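Local coordinates for endonuclease V (Bacillus subtilis, PDB 3GA2), which probably repairs deaminated DNA, using magnesium to cut double-stranded DNA at the second phosphodiester bond 3' to a deoxyinosine, at residues F4-F9 / F22-R27; Y123-V128 / D171-G176; R177-R182 / Q203-L208; L208-S213 / P218-D223. The protein carries 1 engineered substitution. All coordinates share one frame; numbering follows the deposited sequence.

Contact 1. Residues F4-F9 / F22-R27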
loop_
_atom_site.group_PDB
_atom_site.type_symbol
_atom_site.label_atom_id
_atom_site.label_comp_id
_atom_site.label_asym_id
_atom_site.label_seq_id
_atom_site.Cartn_x
_atom_site.Cartn_y
_atom_site.Cartn_z
ATOM N N PHE A 4 10.208 4.155 -12.701
ATOM C CA PHE A 4 10.187 5.467 -13.332
ATOM C C PHE A 4 10.657 6.542 -12.367
ATOM O O PHE A 4 10.196 6.607 -11.232
ATOM C CB PHE A 4 8.784 5.806 -13.834
ATOM C CG PHE A 4 8.325 4.938 -14.965
ATOM C CD1 PHE A 4 7.779 3.682 -14.720
ATOM C CD2 PHE A 4 8.471 5.360 -16.283
ATOM C CE1 PHE A 4 7.385 2.861 -15.774
ATOM C CE2 PHE A 4 8.082 4.545 -17.339
ATOM C CZ PHE A 4 7.538 3.294 -17.086
ATOM N N ASP A 5 11.584 7.378 -12.822
ATOM C CA ASP A 5 12.122 8.459 -11.998
ATOM C C ASP A 5 11.144 9.631 -12.004
ATOM O O ASP A 5 11.420 10.681 -12.584
ATOM C CB ASP A 5 13.476 8.916 -12.549
ATOM C CG ASP A 5 14.288 9.692 -11.529
ATOM O OD1 ASP A 5 13.736 10.613 -10.890
ATOM O OD2 ASP A 5 15.487 9.386 -11.371
ATOM N N VAL A 6 9.999 9.442 -11.355
ATOM C CA VAL A 6 8.965 10.469 -11.294
ATOM C C VAL A 6 9.490 11.801 -10.769
ATOM O O VAL A 6 9.398 12.821 -11.449
ATOM C CB VAL A 6 7.793 10.023 -10.399
ATOM C CG1 VAL A 6 6.685 11.058 -10.443
ATOM C CG2 VAL A 6 7.279 8.666 -10.857
ATOM N N HIS A 7 10.032 11.790 -9.554
ATOM C CA HIS A 7 10.560 13.004 -8.957
ATOM C C HIS A 7 11.604 12.720 -7.889
ATOM O O HIS A 7 11.777 11.583 -7.446
ATOM C CB HIS A 7 9.433 13.836 -8.334
ATOM C CG HIS A 7 8.725 13.154 -7.203
ATOM N ND1 HIS A 7 7.567 12.424 -7.379
ATOM C CD2 HIS A 7 9.001 13.105 -5.879
ATOM C CE1 HIS A 7 7.158 11.962 -6.213
ATOM N NE2 HIS A 7 8.010 12.360 -5.284
ATOM N N LYS A 8 12.289 13.775 -7.465
ATOM C CA LYS A 8 13.319 13.660 -6.444
ATOM C C LYS A 8 12.693 13.881 -5.075
ATOM O O LYS A 8 11.543 14.301 -4.970
ATOM C CB LYS A 8 14.410 14.701 -6.700
ATOM C CG LYS A 8 13.895 16.130 -6.656
ATOM C CD LYS A 8 14.586 17.012 -7.678
ATOM C CE LYS A 8 13.917 18.378 -7.755
ATOM N NZ LYS A 8 14.393 19.174 -8.921
ATOM N N PHE A 9 13.454 13.597 -4.027
ATOM C CA PHE A 9 12.962 13.768 -2.666
ATOM C C PHE A 9 13.710 14.888 -1.951
ATOM O O PHE A 9 14.312 14.668 -0.903
ATOM C CB PHE A 9 13.114 12.451 -1.905
ATOM C CG PHE A 9 12.294 11.333 -2.480
ATOM C CD1 PHE A 9 10.956 11.182 -2.130
ATOM C CD2 PHE A 9 12.839 10.467 -3.420
ATOM C CE1 PHE A 9 10.174 10.188 -2.711
ATOM C CE2 PHE A 9 12.068 9.473 -4.006
ATOM C CZ PHE A 9 10.731 9.334 -3.651
ATOM N N PHE A 22 -0.304 17.436 -5.798
ATOM C CA PHE A 22 -1.267 18.019 -6.723
ATOM C C PHE A 22 -0.936 17.725 -8.181
ATOM O O PHE A 22 -1.831 17.568 -9.012
ATOM C CB PHE A 22 -1.380 19.527 -6.482
ATOM C CG PHE A 22 -2.231 19.886 -5.290
ATOM C CD1 PHE A 22 -3.545 19.436 -5.198
ATOM C CD2 PHE A 22 -1.729 20.688 -4.271
ATOM C CE1 PHE A 22 -4.345 19.778 -4.110
ATOM C CE2 PHE A 22 -2.525 21.035 -3.178
ATOM C CZ PHE A 22 -3.836 20.580 -3.101
ATOM N N ASN A 23 0.349 17.636 -8.492
ATOM C CA ASN A 23 0.758 17.340 -9.854
ATOM C C ASN A 23 0.402 15.900 -10.196
ATOM O O ASN A 23 -0.288 15.638 -11.178
ATOM C CB ASN A 23 2.266 17.554 -10.010
ATOM C CG ASN A 23 2.638 19.020 -10.117
ATOM O OD1 ASN A 23 3.813 19.384 -10.041
ATOM N ND2 ASN A 23 1.637 19.870 -10.306
ATOM N N LEU A 24 0.870 14.967 -9.376
ATOM C CA LEU A 24 0.604 13.554 -9.610
ATOM C C LEU A 24 -0.879 13.214 -9.510
ATOM O O LEU A 24 -1.374 12.357 -10.242
ATOM C CB LEU A 24 1.395 12.706 -8.617
ATOM C CG LEU A 24 2.914 12.873 -8.694
ATOM C CD1 LEU A 24 3.559 12.036 -7.605
ATOM C CD2 LEU A 24 3.423 12.457 -10.071
ATOM N N LYS A 25 -1.584 13.896 -8.611
ATOM C CA LYS A 25 -3.006 13.655 -8.412
ATOM C C LYS A 25 -3.795 13.826 -9.703
ATOM O O LYS A 25 -4.794 13.146 -9.921
ATOM C CB LYS A 25 -3.558 14.597 -7.339
ATOM C CG LYS A 25 -4.999 14.318 -6.962
ATOM C CD LYS A 25 -5.431 15.097 -5.729
ATOM C CE LYS A 25 -5.434 16.589 -5.964
ATOM N NZ LYS A 25 -5.977 17.316 -4.785
ATOM N N ASN A 26 -3.351 14.731 -10.563
ATOM C CA ASN A 26 -4.048 14.953 -11.817
ATOM C C ASN A 26 -3.679 13.893 -12.846
ATOM O O ASN A 26 -4.186 13.899 -13.966
ATOM C CB ASN A 26 -3.739 16.354 -12.351
ATOM C CG ASN A 26 -4.289 17.446 -11.454
ATOM O OD1 ASN A 26 -5.481 17.464 -11.138
ATOM N ND2 ASN A 26 -3.425 18.364 -11.037
ATOM N N ARG A 27 -2.802 12.975 -12.453
ATOM C CA ARG A 27 -2.366 11.900 -13.340
ATOM C C ARG A 27 -2.908 10.542 -12.886
ATOM O O ARG A 27 -2.460 9.496 -13.353
ATOM C CB ARG A 27 -0.834 11.861 -13.401
ATOM C CG ARG A 27 -0.207 13.102 -14.028
ATOM C CD ARG A 27 1.315 13.069 -13.938
ATOM N NE ARG A 27 1.872 11.853 -14.532
ATOM C CZ ARG A 27 3.166 11.546 -14.545
ATOM N NH1 ARG A 27 4.057 12.364 -13.998
ATOM N NH2 ARG A 27 3.570 10.411 -15.099
#
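The N-terminal arm of this RNase H-clan fold runs past the C-terminal part of helix 14-25, where Val6 and His7 close over Leu24. It is a loop-on-helix packing contact, apolar in character and small, with the CA atoms of Val6 and Leu24 still 9.1 Å apart. The two methyl branches of Leu24 divide the work. CD2 goes to the arm's valine and lies 3.6 Å from Val6 CG1, the two side chains passing at a slant. That methyl of Val6 stands anti to its own backbone N (chi1 -175°), which swings it toward the helix. CD1 of Leu24 goes to the imidazole instead, 3.9 Å from His7 CE1 and almost as near to ND1, approaching the ring obliquely. A chi1 of 63° sets the His7 ring where its CE1 and ND1 side meets that methyl. Ahead of the valine, the arm bends in an inverse gamma turn centred on Asp5, with a weak bond from Val6 N to Phe4 O. Helix 128-136 supplies a shared floor: Phe134 touches both Val6 and Leu24, and His131 and Phe135 meet the His7 ring. The backbone after Leu24 curls round, Arg27 N donating to Leu24 O at 2.7 Å. Enclosed by the packing, His7 ND1 has no hydrogen-bonding partner in the model.

Contact 2. Residues Y123-V128 / D171-G176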
loop_
_atom_site.group_PDB
_atom_site.type_symbol
_atom_site.label_atom_id
_atom_site.label_comp_id
_atom_site.label_asym_id
_atom_site.label_seq_id
_atom_site.Cartn_x
_atom_site.Cartn_y
_atom_site.Cartn_z
ATOM N N TYR A 123 -6.821 12.093 2.148
ATOM C CA TYR A 123 -7.198 13.508 2.113
ATOM C C TYR A 123 -7.076 14.114 0.724
ATOM O O TYR A 123 -7.916 14.903 0.303
ATOM C CB TYR A 123 -6.318 14.335 3.064
ATOM C CG TYR A 123 -6.317 13.884 4.508
ATOM C CD1 TYR A 123 -5.147 13.417 5.112
ATOM C CD2 TYR A 123 -7.483 13.929 5.276
ATOM C CE1 TYR A 123 -5.139 13.002 6.447
ATOM C CE2 TYR A 123 -7.484 13.515 6.610
ATOM C CZ TYR A 123 -6.313 13.053 7.188
ATOM O OH TYR A 123 -6.320 12.626 8.498
ATOM N N ASN A 124 -6.018 13.757 0.013
ATOM C CA ASN A 124 -5.828 14.309 -1.315
ATOM C C ASN A 124 -5.643 13.209 -2.352
ATOM O O ASN A 124 -4.944 13.393 -3.349
ATOM C CB ASN A 124 -4.628 15.258 -1.300
ATOM C CG ASN A 124 -4.828 16.458 -2.197
ATOM O OD1 ASN A 124 -5.903 17.056 -2.214
ATOM N ND2 ASN A 124 -3.790 16.828 -2.937
ATOM N N HIS A 125 -6.287 12.069 -2.106
ATOM C CA HIS A 125 -6.210 10.912 -2.999
ATOM C C HIS A 125 -4.754 10.587 -3.299
ATOM O O HIS A 125 -4.438 10.038 -4.349
ATOM C CB HIS A 125 -6.957 11.207 -4.307
ATOM C CG HIS A 125 -8.442 11.326 -4.142
ATOM N ND1 HIS A 125 -9.196 12.263 -4.815
ATOM C CD2 HIS A 125 -9.317 10.614 -3.389
ATOM C CE1 HIS A 125 -10.468 12.128 -4.484
ATOM N NE2 HIS A 125 -10.568 11.134 -3.620
HETATM N N MSE A 126 -3.860 10.908 -2.372
HETATM C CA MSE A 126 -2.455 10.654 -2.626
HETATM C C MSE A 126 -1.758 9.807 -1.564
HETATM O O MSE A 126 -0.643 10.117 -1.143
HETATM C CB MSE A 126 -1.739 11.991 -2.813
HETATM C CG MSE A 126 -0.545 11.941 -3.752
HETATM SE SE MSE A 126 -0.942 11.184 -5.505
HETATM C CE MSE A 126 0.849 10.626 -5.916
ATOM N N GLY A 127 -2.432 8.744 -1.124
ATOM C CA GLY A 127 -1.846 7.843 -0.147
ATOM C C GLY A 127 -0.687 7.093 -0.795
ATOM O O GLY A 127 -0.565 7.064 -2.023
ATOM N N VAL A 128 0.154 6.472 0.027
ATOM C CA VAL A 128 1.328 5.747 -0.451
ATOM C C VAL A 128 1.073 4.761 -1.598
ATOM O O VAL A 128 1.857 4.694 -2.549
ATOM C CB VAL A 128 2.044 5.011 0.734
ATOM C CG1 VAL A 128 1.163 3.901 1.280
ATOM C CG2 VAL A 128 3.400 4.463 0.284
ATOM N N ASP A 171 -18.291 13.821 -0.402
ATOM C CA ASP A 171 -18.613 14.802 -1.443
ATOM C C ASP A 171 -19.174 14.119 -2.687
ATOM O O ASP A 171 -18.954 14.579 -3.808
ATOM C CB ASP A 171 -17.377 15.616 -1.848
ATOM C CG ASP A 171 -16.868 16.505 -0.729
ATOM O OD1 ASP A 171 -17.703 17.110 -0.022
ATOM O OD2 ASP A 171 -15.633 16.612 -0.574
ATOM N N GLY A 172 -19.887 13.014 -2.499
ATOM C CA GLY A 172 -20.466 12.317 -3.637
ATOM C C GLY A 172 -19.465 11.517 -4.449
ATOM O O GLY A 172 -19.763 11.096 -5.564
ATOM N N GLU A 173 -18.274 11.308 -3.900
ATOM C CA GLU A 173 -17.253 10.535 -4.597
ATOM C C GLU A 173 -16.841 9.325 -3.781
ATOM O O GLU A 173 -16.753 9.387 -2.553
ATOM C CB GLU A 173 -16.036 11.409 -4.902
ATOM C CG GLU A 173 -16.213 12.246 -6.156
ATOM C CD GLU A 173 -14.998 13.086 -6.490
ATOM O OE1 GLU A 173 -13.868 12.556 -6.418
ATOM O OE2 GLU A 173 -15.180 14.275 -6.841
ATOM N N VAL A 174 -16.602 8.213 -4.465
ATOM C CA VAL A 174 -16.198 6.995 -3.783
ATOM C C VAL A 174 -14.695 6.992 -3.537
ATOM O O VAL A 174 -13.911 6.881 -4.477
ATOM C CB VAL A 174 -16.544 5.743 -4.607
ATOM C CG1 VAL A 174 -16.002 4.506 -3.902
ATOM C CG2 VAL A 174 -18.046 5.635 -4.790
ATOM N N TYR A 175 -14.291 7.112 -2.278
ATOM C CA TYR A 175 -12.866 7.099 -1.950
ATOM C C TYR A 175 -12.325 5.683 -1.808
ATOM O O TYR A 175 -11.153 5.430 -2.087
ATOM C CB TYR A 175 -12.591 7.865 -0.653
ATOM C CG TYR A 175 -12.479 9.365 -0.824
ATOM C CD1 TYR A 175 -11.401 10.068 -0.273
ATOM C CD2 TYR A 175 -13.448 10.085 -1.518
ATOM C CE1 TYR A 175 -11.289 11.452 -0.410
ATOM C CE2 TYR A 175 -13.348 11.470 -1.662
ATOM C CZ TYR A 175 -12.270 12.144 -1.110
ATOM O OH TYR A 175 -12.160 13.502 -1.280
ATOM N N GLY A 176 -13.184 4.768 -1.369
ATOM C CA GLY A 176 -12.781 3.386 -1.182
ATOM C C GLY A 176 -13.895 2.582 -0.526
ATOM O O GLY A 176 -15.054 2.991 -0.558
HETATM O O HOH W 1 -10.527 15.557 0.886
#
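His125 and Tyr175 bring the loop 123-128 and the start of strand 173-179 together with their CA atoms 7.7 Å apart, too far for backbone pairing, so side chains and a water span the distance. Neither CB points straight across, yet the outer ends of both side chains converge and cross at about a right angle. The imidazole of His125 reaches out over the middle of one face of the Tyr175 ring. The centroids are 4.2 Å apart and the planes meet at 49°, an oblique pairing. Glu173 adds its carboxylate beside the histidine, OE1 approaching the imidazole obliquely at the margin of the contact. A second link runs through solvent: a water donates to Tyr123 O at 2.8 Å and makes a weak bond of 3.4 Å with Tyr175 OH. His125 also stacks on Tyr120, so its ring meets two tyrosines. Tyr175, pairing through its backbone with Ile168 of strand 165-170, also touches Leu121 and Ile150, while the loop beyond His125 leads through Gly127, the N-cap, into helix 128-136, with Asn124 and Met126 against helix 14-25.

Contact 3. Residues R177-R182 / Q203-L208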
loop_
_atom_site.group_PDB
_atom_site.type_symbol
_atom_site.label_atom_id
_atom_site.label_comp_id
_atom_site.label_asym_id
_atom_site.label_seq_id
_atom_site.Cartn_x
_atom_site.Cartn_y
_atom_site.Cartn_z
ATOM N N ARG A 177 -13.555 1.444 0.068
ATOM C CA ARG A 177 -14.555 0.603 0.718
ATOM C C ARG A 177 -14.120 0.071 2.084
ATOM O O ARG A 177 -12.929 -0.103 2.345
ATOM C CB ARG A 177 -14.906 -0.593 -0.183
ATOM C CG ARG A 177 -15.649 -0.232 -1.465
ATOM C CD ARG A 177 -15.842 -1.429 -2.395
ATOM N NE ARG A 177 -16.664 -1.081 -3.553
ATOM C CZ ARG A 177 -16.851 -1.869 -4.609
ATOM N NH1 ARG A 177 -16.272 -3.063 -4.661
ATOM N NH2 ARG A 177 -17.622 -1.465 -5.611
ATOM N N ALA A 178 -15.094 -0.168 2.957
ATOM C CA ALA A 178 -14.819 -0.750 4.264
ATOM C C ALA A 178 -15.129 -2.195 3.912
ATOM O O ALA A 178 -16.255 -2.515 3.527
ATOM C CB ALA A 178 -15.791 -0.226 5.308
ATOM N N LEU A 179 -14.127 -3.056 4.021
ATOM C CA LEU A 179 -14.285 -4.449 3.628
ATOM C C LEU A 179 -14.030 -5.485 4.707
ATOM O O LEU A 179 -12.991 -5.473 5.368
ATOM C CB LEU A 179 -13.364 -4.734 2.436
ATOM C CG LEU A 179 -13.323 -6.152 1.861
ATOM C CD1 LEU A 179 -14.669 -6.498 1.256
ATOM C CD2 LEU A 179 -12.220 -6.249 0.820
ATOM N N ARG A 180 -14.994 -6.390 4.853
ATOM C CA ARG A 180 -14.918 -7.477 5.815
ATOM C C ARG A 180 -14.171 -8.620 5.135
ATOM O O ARG A 180 -14.755 -9.366 4.353
ATOM C CB ARG A 180 -16.326 -7.954 6.185
ATOM C CG ARG A 180 -16.362 -8.957 7.328
ATOM C CD ARG A 180 -16.216 -8.260 8.673
ATOM N NE ARG A 180 -17.361 -7.400 8.951
ATOM C CZ ARG A 180 -17.506 -6.667 10.051
ATOM N NH1 ARG A 180 -16.574 -6.678 10.994
ATOM N NH2 ARG A 180 -18.593 -5.922 10.206
ATOM N N THR A 181 -12.883 -8.755 5.416
ATOM C CA THR A 181 -12.108 -9.825 4.809
ATOM C C THR A 181 -12.259 -11.086 5.634
ATOM O O THR A 181 -12.492 -12.167 5.098
ATOM C CB THR A 181 -10.634 -9.456 4.707
ATOM O OG1 THR A 181 -10.210 -8.848 5.930
ATOM C CG2 THR A 181 -10.415 -8.496 3.552
ATOM N N ARG A 182 -12.129 -10.946 6.944
ATOM C CA ARG A 182 -12.277 -12.080 7.839
ATOM C C ARG A 182 -13.569 -11.807 8.607
ATOM O O ARG A 182 -13.749 -10.725 9.172
ATOM C CB ARG A 182 -11.067 -12.160 8.769
ATOM C CG ARG A 182 -11.047 -13.363 9.676
ATOM C CD ARG A 182 -9.823 -13.317 10.553
ATOM N NE ARG A 182 -9.849 -14.340 11.590
ATOM C CZ ARG A 182 -9.079 -14.314 12.673
ATOM N NH1 ARG A 182 -8.224 -13.313 12.855
ATOM N NH2 ARG A 182 -9.167 -15.283 13.573
ATOM N N GLN A 203 -11.897 -7.432 -6.254
ATOM C CA GLN A 203 -11.813 -8.830 -6.681
ATOM C C GLN A 203 -10.450 -9.446 -6.416
ATOM O O GLN A 203 -10.353 -10.597 -5.986
ATOM C CB GLN A 203 -12.132 -8.957 -8.170
ATOM C CG GLN A 203 -13.575 -8.666 -8.552
ATOM C CD GLN A 203 -14.576 -9.504 -7.775
ATOM O OE1 GLN A 203 -14.357 -10.691 -7.530
ATOM N NE2 GLN A 203 -15.692 -8.889 -7.397
ATOM N N ILE A 204 -9.393 -8.690 -6.695
ATOM C CA ILE A 204 -8.044 -9.186 -6.463
ATOM C C ILE A 204 -7.813 -9.371 -4.963
ATOM O O ILE A 204 -7.234 -10.371 -4.539
ATOM C CB ILE A 204 -6.979 -8.215 -7.027
ATOM C CG1 ILE A 204 -7.067 -8.177 -8.558
ATOM C CG2 ILE A 204 -5.586 -8.654 -6.587
ATOM C CD1 ILE A 204 -6.076 -7.223 -9.214
ATOM N N THR A 205 -8.276 -8.416 -4.158
ATOM C CA THR A 205 -8.098 -8.509 -2.709
ATOM C C THR A 205 -8.784 -9.747 -2.139
ATOM O O THR A 205 -8.181 -10.500 -1.371
ATOM C CB THR A 205 -8.639 -7.249 -1.985
ATOM O OG1 THR A 205 -7.859 -6.108 -2.368
ATOM C CG2 THR A 205 -8.552 -7.420 -0.467
HETATM N N MSE A 206 -10.040 -9.962 -2.520
HETATM C CA MSE A 206 -10.788 -11.120 -2.031
HETATM C C MSE A 206 -10.208 -12.454 -2.488
HETATM O O MSE A 206 -10.327 -13.455 -1.784
HETATM C CB MSE A 206 -12.259 -11.035 -2.459
HETATM C CG MSE A 206 -13.048 -9.927 -1.770
HETATM SE SE MSE A 206 -12.835 -9.933 0.149
HETATM C CE MSE A 206 -13.499 -11.715 0.542
ATOM N N SER A 207 -9.589 -12.475 -3.665
ATOM C CA SER A 207 -8.996 -13.710 -4.177
ATOM C C SER A 207 -7.740 -14.076 -3.399
ATOM O O SER A 207 -7.222 -15.186 -3.524
ATOM C CB SER A 207 -8.630 -13.566 -5.656
ATOM O OG SER A 207 -9.786 -13.516 -6.470
ATOM N N LEU A 208 -7.256 -13.131 -2.601
ATOM C CA LEU A 208 -6.049 -13.326 -1.813
ATOM C C LEU A 208 -6.366 -13.477 -0.334
ATOM O O LEU A 208 -5.472 -13.484 0.512
ATOM C CB LEU A 208 -5.110 -12.136 -2.020
ATOM C CG LEU A 208 -4.648 -11.897 -3.460
ATOM C CD1 LEU A 208 -3.848 -10.588 -3.551
ATOM C CD2 LEU A 208 -3.804 -13.066 -3.910
#
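Thr181 and Met206 mark the closest backbone approach, 7.1 Å between CA atoms, where the end of strand 173-179 and the residues after it run beside helix 198-207; side chains alone make the contact. Met206, a selenomethionine here, has the largest share of any one residue. Its chain turns at every bond (chi1 -69°, chi2 -50°, chi3 -59°), curling the selenium back toward the strand, whereas its CB does not point there directly. Leu179 meets it with the fork of its side chain: CD2 lies 3.8 Å from Met206 SE and CD1 4.0 Å, so the selenium sits against both methyls. The CD2 methyl serves two neighbours, since it also lies 4.1 Å from Thr205 CG2, the leucine and threonine side chains running antiparallel past one another. More loosely, Thr181 CG2 reaches Met206 SE at 4.4 Å. Both threonines thus turn methyls to the contact and send their hydroxyls elsewhere: Thr205 OG1 bonds to Ser201 O one helical turn back, and Thr181 OG1 to Arg214 O. As the helix finishes, Gln203 O accepts twice from one residue, from Ser207 N at 3.1 Å and from Ser207 OG at 3.0 Å, on opposite faces of the carbonyl plane. Thr205 also rests on Ile141 and Ile143 of strand 140-144 and on Leu190 of strand 188-194. A helix laid over the central mixed sheet through such largely buried, apolar contacts is the alpha/beta layering characteristic of the RNase H clan.

Contact 4. Residues L208-S213 / P218-D223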
loop_
_atom_site.group_PDB
_atom_site.type_symbol
_atom_site.label_atom_id
_atom_site.label_comp_id
_atom_site.label_asym_id
_atom_site.label_seq_id
_atom_site.Cartn_x
_atom_site.Cartn_y
_atom_site.Cartn_z
ATOM N N LEU A 208 -7.256 -13.131 -2.601
ATOM C CA LEU A 208 -6.049 -13.326 -1.813
ATOM C C LEU A 208 -6.366 -13.477 -0.334
ATOM O O LEU A 208 -5.472 -13.484 0.512
ATOM C CB LEU A 208 -5.110 -12.136 -2.020
ATOM C CG LEU A 208 -4.648 -11.897 -3.460
ATOM C CD1 LEU A 208 -3.848 -10.588 -3.551
ATOM C CD2 LEU A 208 -3.804 -13.066 -3.910
ATOM N N ILE A 209 -7.649 -13.614 -0.026
ATOM C CA ILE A 209 -8.082 -13.740 1.355
ATOM C C ILE A 209 -8.359 -15.169 1.810
ATOM O O ILE A 209 -9.046 -15.933 1.131
ATOM C CB ILE A 209 -9.359 -12.909 1.607
ATOM C CG1 ILE A 209 -9.074 -11.419 1.382
ATOM C CG2 ILE A 209 -9.868 -13.159 3.017
ATOM C CD1 ILE A 209 -8.032 -10.829 2.336
ATOM N N ASN A 210 -7.816 -15.519 2.966
ATOM C CA ASN A 210 -8.047 -16.832 3.548
ATOM C C ASN A 210 -8.476 -16.549 4.986
ATOM O O ASN A 210 -8.117 -15.514 5.550
ATOM C CB ASN A 210 -6.769 -17.675 3.527
ATOM C CG ASN A 210 -6.040 -17.659 4.851
ATOM O OD1 ASN A 210 -5.546 -16.622 5.293
ATOM N ND2 ASN A 210 -5.975 -18.816 5.501
ATOM N N GLN A 211 -9.247 -17.451 5.580
ATOM C CA GLN A 211 -9.712 -17.243 6.942
ATOM C C GLN A 211 -8.623 -17.482 7.981
ATOM O O GLN A 211 -8.758 -18.338 8.858
ATOM C CB GLN A 211 -10.921 -18.135 7.228
ATOM C CG GLN A 211 -12.146 -17.787 6.393
ATOM C CD GLN A 211 -12.524 -16.319 6.502
ATOM O OE1 GLN A 211 -12.828 -15.819 7.589
ATOM N NE2 GLN A 211 -12.504 -15.621 5.374
ATOM N N GLU A 212 -7.543 -16.713 7.875
ATOM C CA GLU A 212 -6.419 -16.813 8.800
ATOM C C GLU A 212 -6.076 -15.395 9.257
ATOM O O GLU A 212 -5.641 -15.178 10.387
ATOM C CB GLU A 212 -5.210 -17.432 8.092
ATOM C CG GLU A 212 -4.380 -18.367 8.956
ATOM C CD GLU A 212 -5.005 -19.746 9.095
ATOM O OE1 GLU A 212 -6.167 -19.837 9.547
ATOM O OE2 GLU A 212 -4.328 -20.740 8.751
ATOM N N SER A 213 -6.281 -14.437 8.357
ATOM C CA SER A 213 -6.017 -13.031 8.635
ATOM C C SER A 213 -6.926 -12.147 7.798
ATOM O O SER A 213 -7.503 -12.591 6.804
ATOM C CB SER A 213 -4.563 -12.684 8.324
ATOM O OG SER A 213 -3.683 -13.419 9.156
ATOM N N PRO A 218 -0.400 -11.736 0.210
ATOM C CA PRO A 218 0.830 -10.978 -0.059
ATOM C C PRO A 218 1.175 -9.955 1.025
ATOM O O PRO A 218 2.324 -9.863 1.455
ATOM C CB PRO A 218 0.534 -10.302 -1.395
ATOM C CG PRO A 218 -0.396 -11.254 -2.053
ATOM C CD PRO A 218 -1.328 -11.632 -0.929
ATOM N N VAL A 219 0.177 -9.189 1.456
ATOM C CA VAL A 219 0.381 -8.164 2.474
ATOM C C VAL A 219 0.652 -8.767 3.848
ATOM O O VAL A 219 1.476 -8.253 4.599
ATOM C CB VAL A 219 -0.837 -7.214 2.556
ATOM C CG1 VAL A 219 -0.563 -6.092 3.546
ATOM C CG2 VAL A 219 -1.130 -6.630 1.180
ATOM N N ARG A 220 -0.036 -9.856 4.176
ATOM C CA ARG A 220 0.167 -10.499 5.469
ATOM C C ARG A 220 1.604 -11.014 5.564
ATOM O O ARG A 220 2.239 -10.915 6.615
ATOM C CB ARG A 220 -0.808 -11.663 5.651
ATOM C CG ARG A 220 -0.639 -12.404 6.966
ATOM C CD ARG A 220 -1.332 -13.755 6.939
ATOM N NE ARG A 220 -1.336 -14.375 8.263
ATOM C CZ ARG A 220 -1.793 -15.596 8.521
ATOM N NH1 ARG A 220 -2.287 -16.343 7.541
ATOM N NH2 ARG A 220 -1.764 -16.069 9.761
ATOM N N LEU A 221 2.117 -11.563 4.465
ATOM C CA LEU A 221 3.481 -12.071 4.452
ATOM C C LEU A 221 4.502 -10.939 4.562
ATOM O O LEU A 221 5.481 -11.049 5.294
ATOM C CB LEU A 221 3.733 -12.908 3.186
ATOM C CG LEU A 221 2.967 -14.238 3.209
ATOM C CD1 LEU A 221 3.206 -15.029 1.936
ATOM C CD2 LEU A 221 3.410 -15.043 4.432
ATOM N N ALA A 222 4.270 -9.844 3.851
ATOM C CA ALA A 222 5.198 -8.722 3.907
ATOM C C ALA A 222 5.243 -8.155 5.324
ATOM O O ALA A 222 6.312 -7.854 5.847
ATOM C CB ALA A 222 4.779 -7.637 2.919
ATOM N N ASP A 223 4.076 -8.009 5.940
ATOM C CA ASP A 223 3.981 -7.483 7.294
ATOM C C ASP A 223 4.798 -8.349 8.258
ATOM O O ASP A 223 5.603 -7.840 9.032
ATOM C CB ASP A 223 2.509 -7.433 7.721
ATOM C CG ASP A 223 2.302 -6.728 9.048
ATOM O OD1 ASP A 223 3.056 -5.780 9.350
ATOM O OD2 ASP A 223 1.368 -7.114 9.781
HETATM O O HOH W 2 -3.614 -14.995 5.280
#
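Arg220 leaves helix 217-235 with CB directed at segment 208-213, in the loop joining helices 198-207 and 217-235, and its chain runs extended from CG to NE. CG passes Ser213 at some distance; CD comes nearer, 3.2 Å from Ser213 OG. At NE the hydroxyl is only 2.7 Å away, yet Ser213 OG lies over a face of the guanidinium, an angle too poor for a hydrogen bond. That hydroxyl instead donates weakly to Glu212 O, itself above a face of the guanidinium. Of the terminal nitrogens, NH1 rests 3.2 Å from both CB and CG of Glu212, and NH2 faces the same CG at 3.6 Å. NH1 also gives a hydrogen bond of 2.9 Å to a water, which donates in turn to Asn210 OD1 at 2.5 Å. At the other end of the contact, Pro218 lays CG and CD against the CD1 methyl of Leu208. The Arg220 side chain is near those of Asp46 and Asp116, both predicted magnesium ligands. Glu212 carries the opposite charge, but its OE2 stays 5.0 Å from Arg220 NH1, so any attraction is probably modest and the polar link across the segments depends on the water.

In the fold
From the N terminus, contact 1 closes a short loop by folding the arm 4-9 back onto helix 14-25. Contact 2 opens only later, bringing the loop before helix 128-136 to strand 173-179; the two touch where Lys25 NZ probably hydrogen-bonds Asn124 OD1. Contact 3 takes up the same strand as contact 2 and ties its far end to helix 198-207. Contact 4 follows directly, sharing Leu208, and closes the loop between that helix and helix 217-235. The four come in series, none nested or crossed. Contacts 3 and 4, with centres about 11 Å apart, lie across the chain's centre from contact 1.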